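PDB 4GL3: putative glucoamylase from Bacteroides uniformis, which is probably a glucoamylase-like glycoside hydrolase that cleaves glucose-containing oligo- or polysaccharides, though its true substrate is not established. Local coordinates for residues 66-71 and 139-144; 166-171 and 213-218; 191-196 and 269-274; 331-334 and 340-343. One frame throughout, in Å; residues are numbered along the deposited sequence.

Contact 1: 66-71 and 139-144; sequences VGIERG and QYFTKD
Y140 reaches from segment 139-144 to I68 and E69, in the last turn of helix 54-69. Its CB leads off with CG anti to the backbone N (chi1 -180°), a torsion that sends the ring out across the gap between backbones whose nearest CA atoms, those of E69 and Y140, are 10.5 Å apart. One ring edge turns to its neighbour in sequence: Y140 CD2 stands 3.6 Å above the plane of the F141 ring, over its centre. Next along that edge, Y140 CE2 rests 3.8 Å from I68 CD1, and the same methyl lies 3.8 Å from F141 CZ, filling the angle between the two aromatics. In a fold rich in helices, consistent with the alpha/alpha barrel of six-hairpin glycosidases, this joins two helices with 54 residues between them, and L399 of helix 395-401 also touches Y140. On the other edge, Y140 CE1 comes 3.3 Å from E69 OE2. At the tip, Y140 OH donates to E69 OE2 over 2.6 Å, using the anti lone pair of a carboxylate turned 81° from the ring plane; I68 CG2 crowds the same hydroxyl at 3.2 Å. A phenylalanine in its place would probably leave E69 OE2 without this donor and its carboxylate freer to swing. Just past the helix, G71 closes a Schellman motif, its positive phi suiting glycine.

Contact 2: 166-171 and 213-218; sequences FFTQGQ and ESVYHK
T168 lays its methyl against the fork of V215: CG2 is 4.0 Å from V215 CG1 and equally far from CG2 of that valine, the two side chains crossing at about a right angle. T168 opens a type I' beta turn that ends at Q171, and this turn sits against helix 213-220 in a protein whose family suggests a six-hairpin glycosidase. Both central residues have positive phi, Q169 at 48° and G170 at 73°, a geometry that glycine adopts with little cost, and Q171 N closes the turn on T168 O at 2.8 Å. Threonine suits its place because it has one branch for each task. With OG1 between the backbone N and the carbonyl carbon (chi1 68°), the hydroxyl turns back to its own chain, accepting from G170 N at 3.1 Å in an ST turn and bonding to N165 O, while the methyl is left for the helix. With an alanine here, G170 N and N165 O would probably both lose their hydroxyl partner and a gap would open before V215. Valine, branched at CB and wholly apolar, presents both methyls to the turn, and Y200 of helix 197-205 also packs on it. The polar end of Q171 leads off to Y175, whose hydroxyl bonds to OE1, but its backbone stays close: Q171 O lies 3.6 Å from V215 CG2.

Contact 3: 191-196 and 269-274; sequences KGHNEC and ADYEEQ
H193 touches both Y271 and Q274, two residues of the first turn of helix 271-288, with different corners of its imidazole, in a buried contact that ties the loop leading to helix 197-205 to this later helix of the presumed six-hairpin glycosidase fold. The direct contacts are van der Waals. With CG anti to the backbone N (chi1 -178°), the imidazole extends toward the helix, and H193 CE1 comes 4.0 Å from Y271 CE1, near the plane of the phenol and at its edge. H193 CD2 lies 4.1 Å from Q274 NE2; these two side chains slide past each other in opposite directions, ring and amide planes 65° apart. L239 of strand 235-239 packs on both rings and gives its backbone N to Q274 OE1, which helps to fix the amide. The polar link is a water, lying in the imidazole plane 2.9 Å from H193 ND1 and donating to Y271 OH at 2.8 Å. Tyrosine suits this buried place because its hydroxyl accepts from the water and is also bonded to D266 OD2. Local bonds shape each segment. The peptide before H193 is cis, and N194 OD1 accepts from C196 N in an Asx turn. Beyond it, E195 makes a weak hydrogen bond to a Tris molecule, probably from the crystallisation liquor. Aspartate suits the N-cap at D270 because its short carboxylate reaches the first-turn N-H groups of the helix: E273 N meets D270 OD1 at 3.2 Å from above the carboxylate plane, almost straight at 169°.

Contact 4: 331-334 and 340-343; sequences SSIP and SLEA
I333 meets S340 and L341 with different parts of its side chain. Near its base, I333 CB lies 3.9 Å from S340 CB, and I333 CA comes to 3.6 Å from that same carbon; a small serine allows the CA atoms of I333 and S340 to sit only 5.1 Å apart. Farther out, I333 CD1 touches L341 at both CG and CD2, each 3.9 Å away, as the two branched chains cross at a slant. That reach follows from CG1 standing anti to the backbone N (chi1 -171°), which carries CD1 out to L341. S340 OG also approaches I333 N, at 3.4 Å, but the angle is too poor for a bond. Instead the hydroxyl is satisfied by A329 O, with a weak second bond to A336 O one turn back, so a buried polar atom ties the helix to the preceding one. Likewise S332 OG bonds to H253 NE2. Outward again, M19 of helix 15-27 packs on both I333 and L341, and Y391 of helix 378-393 on I333. The arrangement is a short helix-loop-helix connection, joining helices 326-331 and 337-349, consistent with the helix-rich alpha/alpha barrel probable for this family.

Overall arrangement
From the N terminus, contact 1 closes first, bringing helix 124-140 back to helix 54-69 across 67 residues. Contacts 2 and 3 then cross along the chain: 191-196 falls inside the loop that 213-218 closes onto 166-171, and pairs in turn with 269-274. Their interlocking ties helix 213-220 and the loops around it to helix 271-288, and they touch in space, Y216 OH lying 3.7 Å from Y271 OH. Contact 4 comes last, spanning five residues between neighbouring helices; its nearest atoms are about 7 Å from contact 3. Contacts 2 and 4 lie on opposite sides of the chain's centre, with centres about 36 Å apart.

Contact 1: 66-71 and 139-144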
loop_
_atom_site.group_PDB
_atom_site.type_symbol
_atom_site.label_atom_id
_atom_site.label_comp_id
_atom_site.label_asym_id
_atom_site.label_seq_id
_atom_site.Cartn_x
_atom_site.Cartn_y
_atom_site.Cartn_z
ATOM N N VAL A 66 9.055 -10.803 -2.883
ATOM C CA VAL A 66 9.149 -10.682 -4.351
ATOM C C VAL A 66 10.600 -10.869 -4.804
ATOM O O VAL A 66 10.907 -11.654 -5.704
ATOM C CB VAL A 66 8.574 -9.332 -4.849
ATOM C CG1 VAL A 66 8.813 -9.116 -6.353
ATOM C CG2 VAL A 66 7.069 -9.229 -4.535
ATOM N N GLY A 67 11.503 -10.194 -4.112
ATOM C CA GLY A 67 12.945 -10.262 -4.426
ATOM C C GLY A 67 13.571 -11.641 -4.296
ATOM O O GLY A 67 14.434 -12.005 -5.106
ATOM N N ILE A 68 13.142 -12.413 -3.296
ATOM C CA ILE A 68 13.612 -13.785 -3.168
ATOM C C ILE A 68 13.144 -14.605 -4.373
ATOM O O ILE A 68 13.937 -15.295 -5.000
ATOM C CB ILE A 68 13.113 -14.497 -1.891
ATOM C CG1 ILE A 68 13.689 -13.841 -0.625
ATOM C CG2 ILE A 68 13.508 -15.965 -1.944
ATOM C CD1 ILE A 68 12.968 -14.229 0.664
ATOM N N GLU A 69 11.853 -14.525 -4.666
ATOM C CA GLU A 69 11.249 -15.278 -5.768
ATOM C C GLU A 69 11.791 -14.860 -7.131
ATOM O O GLU A 69 11.856 -15.688 -8.012
ATOM C CB GLU A 69 9.717 -15.144 -5.723
ATOM C CG GLU A 69 9.128 -15.918 -4.556
ATOM C CD GLU A 69 9.364 -17.419 -4.669
ATOM O OE1 GLU A 69 9.072 -17.987 -5.744
ATOM O OE2 GLU A 69 9.844 -18.028 -3.700
ATOM N N ARG A 70 12.164 -13.586 -7.300
ATOM C CA ARG A 70 12.764 -13.110 -8.550
ATOM C C ARG A 70 14.273 -13.317 -8.609
ATOM O O ARG A 70 14.893 -13.040 -9.635
ATOM C CB ARG A 70 12.444 -11.636 -8.799
ATOM C CG ARG A 70 11.008 -11.387 -9.253
ATOM C CD ARG A 70 10.801 -11.773 -10.706
ATOM N NE ARG A 70 9.375 -12.087 -10.916
ATOM C CZ ARG A 70 8.874 -12.661 -12.004
ATOM N NH1 ARG A 70 9.665 -12.954 -13.029
ATOM N NH2 ARG A 70 7.585 -12.952 -12.064
ATOM N N GLY A 71 14.865 -13.840 -7.538
ATOM C CA GLY A 71 16.288 -14.085 -7.518
ATOM C C GLY A 71 17.135 -12.825 -7.338
ATOM O O GLY A 71 18.336 -12.860 -7.569
ATOM N N GLN A 139 3.147 -16.743 5.985
ATOM C CA GLN A 139 2.727 -17.806 5.091
ATOM C C GLN A 139 3.791 -18.190 4.087
ATOM O O GLN A 139 3.663 -19.236 3.447
ATOM C CB GLN A 139 1.432 -17.403 4.355
ATOM C CG GLN A 139 0.282 -17.144 5.324
ATOM C CD GLN A 139 -0.087 -18.370 6.149
ATOM O OE1 GLN A 139 0.275 -18.480 7.332
ATOM N NE2 GLN A 139 -0.762 -19.329 5.512
ATOM N N TYR A 140 4.841 -17.378 3.940
ATOM C CA TYR A 140 5.925 -17.689 2.971
ATOM C C TYR A 140 7.111 -18.414 3.610
ATOM O O TYR A 140 7.631 -19.379 3.053
ATOM C CB TYR A 140 6.461 -16.389 2.360
ATOM C CG TYR A 140 7.576 -16.608 1.343
ATOM C CD1 TYR A 140 7.297 -17.098 0.060
ATOM C CD2 TYR A 140 8.896 -16.318 1.655
ATOM C CE1 TYR A 140 8.302 -17.282 -0.877
ATOM C CE2 TYR A 140 9.909 -16.515 0.731
ATOM C CZ TYR A 140 9.597 -16.986 -0.533
ATOM O OH TYR A 140 10.586 -17.184 -1.408
ATOM N N PHE A 141 7.568 -17.924 4.768
ATOM C CA PHE A 141 8.744 -18.502 5.475
ATOM C C PHE A 141 8.406 -19.732 6.311
ATOM O O PHE A 141 8.455 -19.684 7.547
ATOM C CB PHE A 141 9.429 -17.437 6.338
ATOM C CG PHE A 141 10.041 -16.337 5.532
ATOM C CD1 PHE A 141 11.231 -16.535 4.874
ATOM C CD2 PHE A 141 9.400 -15.145 5.384
ATOM C CE1 PHE A 141 11.779 -15.547 4.086
ATOM C CE2 PHE A 141 9.945 -14.130 4.630
ATOM C CZ PHE A 141 11.157 -14.335 3.996
ATOM N N THR A 142 8.113 -20.829 5.612
ATOM C CA THR A 142 7.537 -22.037 6.195
ATOM C C THR A 142 8.552 -23.142 6.449
ATOM O O THR A 142 8.172 -24.215 6.871
ATOM C CB THR A 142 6.441 -22.609 5.258
ATOM O OG1 THR A 142 7.031 -22.872 4.000
ATOM C CG2 THR A 142 5.334 -21.622 5.018
ATOM N N LYS A 143 9.841 -22.911 6.216
ATOM C CA LYS A 143 10.861 -23.946 6.431
ATOM C C LYS A 143 11.038 -24.245 7.914
ATOM O O LYS A 143 10.922 -23.356 8.747
ATOM C CB LYS A 143 12.215 -23.501 5.879
ATOM C CG LYS A 143 12.217 -23.195 4.401
ATOM C CD LYS A 143 13.635 -23.207 3.881
ATOM C CE LYS A 143 13.663 -23.442 2.388
ATOM N NZ LYS A 143 15.061 -23.753 2.021
ATOM N N ASP A 144 11.335 -25.484 8.239
ATOM C CA ASP A 144 11.635 -25.850 9.605
ATOM C C ASP A 144 13.141 -25.610 9.823
ATOM O O ASP A 144 13.942 -26.521 9.698
ATOM C CB ASP A 144 11.275 -27.337 9.830
ATOM C CG ASP A 144 11.586 -27.810 11.247
ATOM O OD1 ASP A 144 11.750 -26.968 12.168
ATOM O OD2 ASP A 144 11.691 -29.034 11.440
#

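Contact 2: 166-171 and 213-218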
loop_
_atom_site.group_PDB
_atom_site.type_symbol
_atom_site.label_atom_id
_atom_site.label_comp_id
_atom_site.label_asym_id
_atom_site.label_seq_id
_atom_site.Cartn_x
_atom_site.Cartn_y
_atom_site.Cartn_z
ATOM N N PHE A 166 -9.732 -2.246 20.584
ATOM C CA PHE A 166 -9.477 -1.051 21.401
ATOM C C PHE A 166 -9.782 0.235 20.612
ATOM O O PHE A 166 -10.256 1.204 21.185
ATOM C CB PHE A 166 -8.018 -1.063 21.868
ATOM C CG PHE A 166 -7.606 0.163 22.638
ATOM C CD1 PHE A 166 -8.002 0.328 23.979
ATOM C CD2 PHE A 166 -6.908 1.178 22.022
ATOM C CE1 PHE A 166 -7.617 1.446 24.680
ATOM C CE2 PHE A 166 -6.555 2.319 22.725
ATOM C CZ PHE A 166 -6.888 2.416 24.052
ATOM N N PHE A 167 -9.497 0.226 19.298
ATOM C CA PHE A 167 -9.610 1.393 18.466
ATOM C C PHE A 167 -11.018 1.718 18.017
ATOM O O PHE A 167 -11.237 2.708 17.272
ATOM C CB PHE A 167 -8.587 1.337 17.300
ATOM C CG PHE A 167 -7.179 1.368 17.780
ATOM C CD1 PHE A 167 -6.536 0.212 18.212
ATOM C CD2 PHE A 167 -6.524 2.574 17.937
ATOM C CE1 PHE A 167 -5.254 0.278 18.751
ATOM C CE2 PHE A 167 -5.247 2.634 18.392
ATOM C CZ PHE A 167 -4.604 1.477 18.810
ATOM N N THR A 168 -11.982 0.910 18.452
ATOM C CA THR A 168 -13.359 1.244 18.278
ATOM C C THR A 168 -13.929 2.208 19.356
ATOM O O THR A 168 -15.049 2.745 19.171
ATOM C CB THR A 168 -14.287 0.018 18.236
ATOM O OG1 THR A 168 -14.330 -0.612 19.514
ATOM C CG2 THR A 168 -13.900 -0.966 17.138
ATOM N N GLN A 169 -13.208 2.406 20.474
ATOM C CA GLN A 169 -13.797 3.064 21.669
ATOM C C GLN A 169 -15.165 2.475 22.060
ATOM O O GLN A 169 -15.995 3.164 22.598
ATOM C CB GLN A 169 -14.003 4.577 21.410
ATOM C CG GLN A 169 -12.735 5.316 20.933
ATOM C CD GLN A 169 -12.876 6.833 20.978
ATOM O OE1 GLN A 169 -13.133 7.395 22.028
ATOM N NE2 GLN A 169 -12.734 7.489 19.836
ATOM N N GLY A 170 -15.409 1.200 21.775
ATOM C CA GLY A 170 -16.690 0.575 22.088
ATOM C C GLY A 170 -17.830 1.024 21.162
ATOM O O GLY A 170 -18.974 0.726 21.443
ATOM N N GLN A 171 -17.516 1.724 20.055
ATOM C CA GLN A 171 -18.508 2.190 19.102
ATOM C C GLN A 171 -18.504 1.288 17.840
ATOM O O GLN A 171 -17.636 0.404 17.698
ATOM C CB GLN A 171 -18.140 3.612 18.638
ATOM C CG GLN A 171 -18.036 4.616 19.772
ATOM C CD GLN A 171 -17.490 5.962 19.331
ATOM O OE1 GLN A 171 -17.518 6.336 18.138
ATOM N NE2 GLN A 171 -17.008 6.722 20.312
ATOM N N GLU A 213 -19.139 -7.315 13.807
ATOM C CA GLU A 213 -19.501 -7.123 12.400
ATOM C C GLU A 213 -20.105 -5.767 12.155
ATOM O O GLU A 213 -19.861 -5.159 11.106
ATOM C CB GLU A 213 -20.510 -8.206 11.954
ATOM C CG GLU A 213 -19.891 -9.594 11.940
ATOM C CD GLU A 213 -20.936 -10.691 11.903
ATOM O OE1 GLU A 213 -21.991 -10.460 11.242
ATOM O OE2 GLU A 213 -20.704 -11.756 12.535
ATOM N N SER A 214 -20.899 -5.302 13.110
ATOM C CA SER A 214 -21.566 -4.019 12.988
ATOM C C SER A 214 -20.560 -2.825 12.873
ATOM O O SER A 214 -20.909 -1.758 12.329
ATOM C CB SER A 214 -22.518 -3.831 14.176
ATOM O OG SER A 214 -21.702 -3.737 15.366
ATOM N N VAL A 215 -19.324 -3.016 13.333
ATOM C CA VAL A 215 -18.266 -2.023 13.193
ATOM C C VAL A 215 -17.981 -1.812 11.698
ATOM O O VAL A 215 -17.786 -0.666 11.246
ATOM C CB VAL A 215 -16.997 -2.424 14.009
ATOM C CG1 VAL A 215 -15.747 -1.589 13.684
ATOM C CG2 VAL A 215 -17.276 -2.418 15.526
ATOM N N TYR A 216 -17.951 -2.901 10.938
ATOM C CA TYR A 216 -17.753 -2.809 9.494
ATOM C C TYR A 216 -18.998 -2.205 8.809
ATOM O O TYR A 216 -18.904 -1.231 8.065
ATOM C CB TYR A 216 -17.484 -4.200 8.900
ATOM C CG TYR A 216 -17.203 -4.251 7.426
ATOM C CD1 TYR A 216 -16.101 -3.633 6.900
ATOM C CD2 TYR A 216 -18.028 -4.955 6.568
ATOM C CE1 TYR A 216 -15.813 -3.710 5.568
ATOM C CE2 TYR A 216 -17.765 -5.022 5.229
ATOM C CZ TYR A 216 -16.650 -4.400 4.728
ATOM O OH TYR A 216 -16.370 -4.469 3.372
ATOM N N HIS A 217 -20.159 -2.801 9.049
ATOM C CA HIS A 217 -21.363 -2.415 8.306
ATOM C C HIS A 217 -21.873 -0.998 8.618
ATOM O O HIS A 217 -22.328 -0.305 7.716
ATOM C CB HIS A 217 -22.470 -3.469 8.487
ATOM C CG HIS A 217 -22.085 -4.797 7.921
ATOM N ND1 HIS A 217 -21.920 -5.001 6.560
ATOM C CD2 HIS A 217 -21.788 -5.973 8.520
ATOM C CE1 HIS A 217 -21.567 -6.259 6.356
ATOM N NE2 HIS A 217 -21.486 -6.874 7.524
ATOM N N LYS A 218 -21.757 -0.551 9.872
ATOM C CA LYS A 218 -22.167 0.824 10.245
ATOM C C LYS A 218 -21.066 1.868 10.202
ATOM O O LYS A 218 -21.330 3.019 9.963
ATOM C CB LYS A 218 -22.754 0.831 11.648
ATOM C CG LYS A 218 -24.031 0.042 11.742
ATOM C CD LYS A 218 -24.540 0.129 13.174
ATOM C CE LYS A 218 -25.977 -0.316 13.317
ATOM N NZ LYS A 218 -26.002 -1.793 13.545
#

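Contact 3: 191-196 and 269-274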
loop_
_atom_site.group_PDB
_atom_site.type_symbol
_atom_site.label_atom_id
_atom_site.label_comp_id
_atom_site.label_asym_id
_atom_site.label_seq_id
_atom_site.Cartn_x
_atom_site.Cartn_y
_atom_site.Cartn_z
ATOM N N LYS A 191 -13.602 5.865 7.522
ATOM C CA LYS A 191 -14.854 5.763 6.775
ATOM C C LYS A 191 -14.504 5.416 5.329
ATOM O O LYS A 191 -13.506 5.891 4.810
ATOM C CB LYS A 191 -15.589 7.101 6.764
ATOM C CG LYS A 191 -15.972 7.636 8.113
ATOM C CD LYS A 191 -16.970 6.789 8.911
ATOM C CE LYS A 191 -18.397 6.957 8.497
ATOM N NZ LYS A 191 -19.348 6.082 9.280
ATOM N N GLY A 192 -15.284 4.540 4.721
ATOM C CA GLY A 192 -15.013 4.076 3.338
ATOM C C GLY A 192 -15.517 5.031 2.272
ATOM O O GLY A 192 -16.264 5.931 2.586
ATOM N N HIS A 193 -15.160 4.850 0.995
ATOM C CA HIS A 193 -14.239 3.812 0.507
ATOM C C HIS A 193 -12.946 4.506 0.085
ATOM O O HIS A 193 -12.909 5.213 -0.923
ATOM C CB HIS A 193 -14.793 3.019 -0.687
ATOM C CG HIS A 193 -13.858 1.940 -1.147
ATOM N ND1 HIS A 193 -13.834 0.686 -0.576
ATOM C CD2 HIS A 193 -12.860 1.957 -2.065
ATOM C CE1 HIS A 193 -12.865 -0.025 -1.124
ATOM N NE2 HIS A 193 -12.274 0.715 -2.049
ATOM N N ASN A 194 -11.920 4.331 0.901
ATOM C CA ASN A 194 -10.595 4.898 0.660
ATOM C C ASN A 194 -9.538 3.801 0.707
ATOM O O ASN A 194 -9.840 2.660 0.375
ATOM C CB ASN A 194 -10.321 6.064 1.624
ATOM C CG ASN A 194 -10.294 5.653 3.078
ATOM O OD1 ASN A 194 -10.290 4.481 3.414
ATOM N ND2 ASN A 194 -10.321 6.643 3.954
ATOM N N GLU A 195 -8.305 4.127 1.101
ATOM C CA GLU A 195 -7.222 3.151 1.135
ATOM C C GLU A 195 -7.249 2.230 2.333
ATOM O O GLU A 195 -6.431 1.315 2.377
ATOM C CB GLU A 195 -5.841 3.861 1.097
ATOM C CG GLU A 195 -5.428 4.543 2.426
ATOM C CD GLU A 195 -5.862 6.000 2.562
ATOM O OE1 GLU A 195 -6.981 6.345 2.140
ATOM O OE2 GLU A 195 -5.086 6.791 3.148
ATOM N N CYS A 196 -8.152 2.442 3.306
ATOM C CA CYS A 196 -8.041 1.746 4.599
ATOM C C CYS A 196 -8.883 0.477 4.775
ATOM O O CYS A 196 -9.108 0.059 5.893
ATOM C CB CYS A 196 -8.473 2.736 5.672
ATOM S SG CYS A 196 -7.572 4.278 5.671
ATOM N N ALA A 269 -20.121 -4.387 -2.835
ATOM C CA ALA A 269 -19.485 -4.287 -4.146
ATOM C C ALA A 269 -18.810 -5.569 -4.628
ATOM O O ALA A 269 -18.488 -6.493 -3.837
ATOM C CB ALA A 269 -18.462 -3.158 -4.167
ATOM N N ASP A 270 -18.603 -5.587 -5.941
ATOM C CA ASP A 270 -17.673 -6.506 -6.607
ATOM C C ASP A 270 -16.362 -5.756 -6.710
ATOM O O ASP A 270 -16.242 -4.779 -7.459
ATOM C CB ASP A 270 -18.232 -6.879 -7.975
ATOM C CG ASP A 270 -17.265 -7.677 -8.832
ATOM O OD1 ASP A 270 -16.052 -7.694 -8.594
ATOM O OD2 ASP A 270 -17.748 -8.275 -9.787
ATOM N N TYR A 271 -15.383 -6.191 -5.931
ATOM C CA TYR A 271 -14.160 -5.407 -5.777
ATOM C C TYR A 271 -13.281 -5.446 -7.003
ATOM O O TYR A 271 -12.536 -4.501 -7.252
ATOM C CB TYR A 271 -13.408 -5.762 -4.502
ATOM C CG TYR A 271 -14.182 -5.215 -3.321
ATOM C CD1 TYR A 271 -14.092 -3.878 -2.971
ATOM C CD2 TYR A 271 -15.097 -6.009 -2.625
ATOM C CE1 TYR A 271 -14.865 -3.342 -1.941
ATOM C CE2 TYR A 271 -15.856 -5.484 -1.582
ATOM C CZ TYR A 271 -15.743 -4.145 -1.254
ATOM O OH TYR A 271 -16.523 -3.617 -0.238
ATOM N N GLU A 272 -13.391 -6.499 -7.800
ATOM C CA GLU A 272 -12.670 -6.536 -9.057
ATOM C C GLU A 272 -13.187 -5.434 -10.005
ATOM O O GLU A 272 -12.397 -4.755 -10.676
ATOM C CB GLU A 272 -12.816 -7.903 -9.726
ATOM C CG GLU A 272 -11.925 -8.069 -10.949
ATOM C CD GLU A 272 -11.920 -9.512 -11.484
ATOM O OE1 GLU A 272 -12.611 -10.405 -10.919
ATOM O OE2 GLU A 272 -11.217 -9.741 -12.469
ATOM N N GLU A 273 -14.502 -5.299 -10.082
ATOM C CA GLU A 273 -15.130 -4.220 -10.835
ATOM C C GLU A 273 -14.673 -2.854 -10.288
ATOM O O GLU A 273 -14.350 -1.960 -11.057
ATOM C CB GLU A 273 -16.653 -4.325 -10.755
ATOM C CG GLU A 273 -17.374 -3.396 -11.716
ATOM C CD GLU A 273 -18.899 -3.289 -11.489
ATOM O OE1 GLU A 273 -19.466 -3.882 -10.527
ATOM O OE2 GLU A 273 -19.549 -2.573 -12.293
ATOM N N GLN A 274 -14.629 -2.699 -8.965
ATOM C CA GLN A 274 -14.236 -1.430 -8.362
ATOM C C GLN A 274 -12.834 -1.020 -8.844
ATOM O O GLN A 274 -12.615 0.153 -9.229
ATOM C CB GLN A 274 -14.243 -1.507 -6.817
ATOM C CG GLN A 274 -13.712 -0.241 -6.104
ATOM C CD GLN A 274 -14.576 1.003 -6.324
ATOM O OE1 GLN A 274 -15.745 0.898 -6.726
ATOM N NE2 GLN A 274 -14.013 2.193 -6.032
HETATM O O HOH W 1 -15.362 -1.374 0.861
#

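Contact 4: 331-334 and 340-343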
loop_
_atom_site.group_PDB
_atom_site.type_symbol
_atom_site.label_atom_id
_atom_site.label_comp_id
_atom_site.label_asym_id
_atom_site.label_seq_id
_atom_site.Cartn_x
_atom_site.Cartn_y
_atom_site.Cartn_z
ATOM N N SER A 331 1.213 0.642 -10.638
ATOM C CA SER A 331 0.703 -0.261 -9.622
ATOM C C SER A 331 -0.711 -0.806 -9.903
ATOM O O SER A 331 -1.175 -1.725 -9.212
ATOM C CB SER A 331 0.767 0.383 -8.254
ATOM O OG SER A 331 2.101 0.756 -7.939
ATOM N N SER A 332 -1.369 -0.218 -10.902
ATOM C CA SER A 332 -2.669 -0.628 -11.368
ATOM C C SER A 332 -2.579 -1.687 -12.482
ATOM O O SER A 332 -3.611 -2.044 -13.070
ATOM C CB SER A 332 -3.466 0.610 -11.842
ATOM O OG SER A 332 -4.012 1.313 -10.715
ATOM N N ILE A 333 -1.360 -2.173 -12.753
ATOM C CA ILE A 333 -1.081 -3.188 -13.781
ATOM C C ILE A 333 -2.005 -4.429 -13.741
ATOM O O ILE A 333 -2.469 -4.831 -14.787
ATOM C CB ILE A 333 0.444 -3.573 -13.862
ATOM C CG1 ILE A 333 0.742 -4.478 -15.092
ATOM C CG2 ILE A 333 0.954 -4.157 -12.545
ATOM C CD1 ILE A 333 2.205 -4.443 -15.553
ATOM N N PRO A 334 -2.346 -4.986 -12.555
ATOM C CA PRO A 334 -3.229 -6.141 -12.701
ATOM C C PRO A 334 -4.626 -5.764 -13.122
ATOM O O PRO A 334 -5.370 -6.602 -13.531
ATOM C CB PRO A 334 -3.267 -6.763 -11.326
ATOM C CG PRO A 334 -2.768 -5.713 -10.382
ATOM C CD PRO A 334 -1.964 -4.732 -11.157
ATOM N N SER A 340 -1.284 -0.038 -18.474
ATOM C CA SER A 340 -0.205 0.200 -17.538
ATOM C C SER A 340 1.135 -0.077 -18.186
ATOM O O SER A 340 2.067 0.692 -17.982
ATOM C CB SER A 340 -0.360 -0.626 -16.271
ATOM O OG SER A 340 -1.563 -0.261 -15.578
ATOM N N LEU A 341 1.246 -1.157 -18.964
ATOM C CA LEU A 341 2.476 -1.411 -19.705
ATOM C C LEU A 341 2.815 -0.291 -20.717
ATOM O O LEU A 341 3.993 -0.015 -20.972
ATOM C CB LEU A 341 2.454 -2.809 -20.374
ATOM C CG LEU A 341 2.652 -3.953 -19.368
ATOM C CD1 LEU A 341 2.137 -5.288 -19.908
ATOM C CD2 LEU A 341 4.114 -4.047 -18.956
ATOM N N GLU A 342 1.796 0.331 -21.302
ATOM C CA GLU A 342 1.989 1.430 -22.258
ATOM C C GLU A 342 2.635 2.652 -21.531
ATOM O O GLU A 342 3.586 3.277 -22.030
ATOM C CB GLU A 342 0.635 1.812 -22.869
ATOM C CG GLU A 342 0.662 2.846 -23.966
ATOM C CD GLU A 342 -0.659 2.918 -24.737
ATOM O OE1 GLU A 342 -1.703 2.403 -24.254
ATOM O OE2 GLU A 342 -0.655 3.480 -25.849
ATOM N N ALA A 343 2.133 2.954 -20.340
ATOM C CA ALA A 343 2.643 4.063 -19.524
ATOM C C ALA A 343 4.056 3.740 -19.048
ATOM O O ALA A 343 4.941 4.594 -19.085
ATOM C CB ALA A 343 1.714 4.314 -18.326
#